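Local coordinates for trafficking protein particle complex subunit 3 (Naegleria fowleri, PDB 6AQ3), which probably acts as a subunit of the TRAPP complex in vesicle trafficking, and holds a covalently bound palmitic acid, at residues Arg161-Tyr166 against Arg180-Glu185. Sequence-based numbering, arbitrary orientation.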
# COMPACT_ATOMS: atom_id res chain seq x y z
N ARG C 161 -19.61 -17.09 -6.21
CA ARG C 161 -19.84 -16.47 -4.91
C ARG C 161 -19.17 -17.35 -3.87
O ARG C 161 -19.56 -18.51 -3.68
CB ARG C 161 -21.32 -16.30 -4.61
CG ARG C 161 -21.59 -15.51 -3.30
CD ARG C 161 -22.99 -14.92 -3.29
NE ARG C 161 -24.00 -15.99 -3.25
CZ ARG C 161 -24.36 -16.66 -2.16
NH1 ARG C 161 -23.81 -16.39 -0.99
NH2 ARG C 161 -25.29 -17.61 -2.25
N VAL C 162 -18.16 -16.81 -3.19
CA VAL C 162 -17.41 -17.58 -2.22
C VAL C 162 -17.42 -16.85 -0.89
O VAL C 162 -17.65 -15.64 -0.81
CB VAL C 162 -15.95 -17.85 -2.67
CG1 VAL C 162 -15.91 -18.52 -4.05
CG2 VAL C 162 -15.13 -16.54 -2.65
N GLU C 163 -17.17 -17.62 0.17
CA GLU C 163 -16.84 -17.08 1.49
C GLU C 163 -15.38 -17.43 1.77
O GLU C 163 -14.94 -18.55 1.52
CB GLU C 163 -17.78 -17.66 2.55
CG GLU C 163 -19.15 -16.99 2.58
CD GLU C 163 -20.14 -17.67 3.51
OE1 GLU C 163 -21.36 -17.50 3.33
OE2 GLU C 163 -19.71 -18.43 4.40
N CYS C 164 -14.63 -16.46 2.27
CA CYS C 164 -13.19 -16.59 2.44
C CYS C 164 -12.78 -15.92 3.74
O CYS C 164 -12.95 -14.70 3.88
CB CYS C 164 -12.45 -15.99 1.25
SG CYS C 164 -10.68 -16.12 1.38
N GLU C 165 -12.25 -16.70 4.69
CA GLU C 165 -11.91 -16.18 6.01
C GLU C 165 -10.59 -16.74 6.50
O GLU C 165 -10.17 -17.84 6.13
CB GLU C 165 -13.00 -16.48 7.05
CG GLU C 165 -13.29 -17.97 7.24
CD GLU C 165 -14.36 -18.50 6.28
OE1 GLU C 165 -15.07 -17.67 5.66
OE2 GLU C 165 -14.52 -19.74 6.16
N TYR C 166 -9.93 -15.95 7.35
CA TYR C 166 -8.71 -16.38 8.02
C TYR C 166 -9.06 -17.38 9.12
O TYR C 166 -10.06 -17.23 9.83
CB TYR C 166 -7.98 -15.17 8.62
CG TYR C 166 -6.69 -14.81 7.91
CD1 TYR C 166 -5.50 -15.51 8.16
CD2 TYR C 166 -6.66 -13.75 7.00
CE1 TYR C 166 -4.31 -15.19 7.50
CE2 TYR C 166 -5.48 -13.40 6.32
CZ TYR C 166 -4.32 -14.12 6.58
OH TYR C 166 -3.17 -13.77 5.93
N ARG C 180 -9.28 -19.99 4.51
CA ARG C 180 -10.29 -20.93 4.06
C ARG C 180 -11.09 -20.31 2.93
O ARG C 180 -11.51 -19.15 3.03
CB ARG C 180 -11.23 -21.30 5.21
CG ARG C 180 -12.15 -22.49 4.94
CD ARG C 180 -11.30 -23.74 4.81
NE ARG C 180 -12.08 -24.96 4.82
CZ ARG C 180 -11.57 -26.17 4.60
NH1 ARG C 180 -10.27 -26.30 4.37
NH2 ARG C 180 -12.35 -27.24 4.63
N VAL C 181 -11.32 -21.08 1.87
CA VAL C 181 -12.11 -20.62 0.73
C VAL C 181 -13.22 -21.64 0.50
O VAL C 181 -12.93 -22.82 0.25
CB VAL C 181 -11.25 -20.48 -0.55
CG1 VAL C 181 -12.07 -19.86 -1.65
CG2 VAL C 181 -9.98 -19.63 -0.27
N ARG C 182 -14.48 -21.18 0.56
CA ARG C 182 -15.65 -22.04 0.43
C ARG C 182 -16.59 -21.52 -0.66
O ARG C 182 -16.92 -20.33 -0.69
CB ARG C 182 -16.39 -22.15 1.76
CG ARG C 182 -15.51 -22.80 2.83
CD ARG C 182 -16.15 -22.95 4.19
NE ARG C 182 -16.28 -21.66 4.87
CZ ARG C 182 -17.42 -20.99 5.02
NH1 ARG C 182 -18.56 -21.49 4.53
NH2 ARG C 182 -17.41 -19.82 5.66
N LEU C 183 -16.99 -22.42 -1.57
CA LEU C 183 -17.93 -22.07 -2.63
C LEU C 183 -19.38 -22.08 -2.13
O LEU C 183 -19.85 -23.07 -1.56
CB LEU C 183 -17.80 -23.05 -3.79
CG LEU C 183 -18.88 -22.88 -4.86
CD1 LEU C 183 -18.58 -21.60 -5.64
CD2 LEU C 183 -18.95 -24.08 -5.80
N LYS C 184 -20.08 -20.97 -2.34
CA LYS C 184 -21.50 -20.83 -1.99
C LYS C 184 -22.42 -21.08 -3.18
O LYS C 184 -23.39 -21.84 -3.06
CB LYS C 184 -21.76 -19.44 -1.40
CG LYS C 184 -21.26 -19.30 0.02
CD LYS C 184 -21.98 -20.38 0.83
CE LYS C 184 -21.36 -20.70 2.16
NZ LYS C 184 -22.24 -21.71 2.83
N GLU C 185 -22.11 -20.50 -4.33
CA GLU C 185 -22.88 -20.80 -5.52
C GLU C 185 -22.13 -20.29 -6.73
O GLU C 185 -21.40 -19.29 -6.66
CB GLU C 185 -24.29 -20.18 -5.48
CG GLU C 185 -24.35 -18.68 -5.67
CD GLU C 185 -25.76 -18.14 -5.59
OE1 GLU C 185 -26.73 -18.94 -5.59
OE2 GLU C 185 -25.91 -16.90 -5.49
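Arg-182 reaches across to Glu-163 and Glu-165, which lie on the same face of the sheet. Its CB lies 3.9 Å from Glu-163 O, whose carbonyl takes the Arg-182 backbone N-H. Arg-182 CD passes 4.1 Å from Glu-165 OE2. The bend at the next bond (chi3 -72°) carries NE to that oxygen. NE and NH2 grip it side-on. Arg-182 NE is 2.9 Å from Glu-165 OE2, which lies in the guanidinium plane. NE meets the syn lone pair. CZ sits between the two acids. Arg-182 NH2 also meets the anti lone pair of Glu-163 OE2 at 3.0 Å, with that oxygen tilted from the guanidinium plane. NH1 adds a weak bond to Glu-163 OE2. The carboxylate of Glu-163 stands 80° from the guanidinium. One arginine thus ties two acids into a salt-bridge network.

At the other end, Arg-161 O accepts N-H groups from both Lys-184 and Glu-185, a classic beta bulge. Lys-184 CB lies over one face of the Arg-161 guanidinium. Glu-185 OE2 sits at the guanidinium edge, 3.1 Å from Arg-161 NE, in a salt bridge.

On the reverse face Cys-164 SG packs on Val-181 CG2, and helix 146-157 covers Val-162 and Cys-164. This is a bulged beta hairpin in the four-stranded antiparallel sheet of the TRAPP component fold, with strand 160-168 at its edge within this chain.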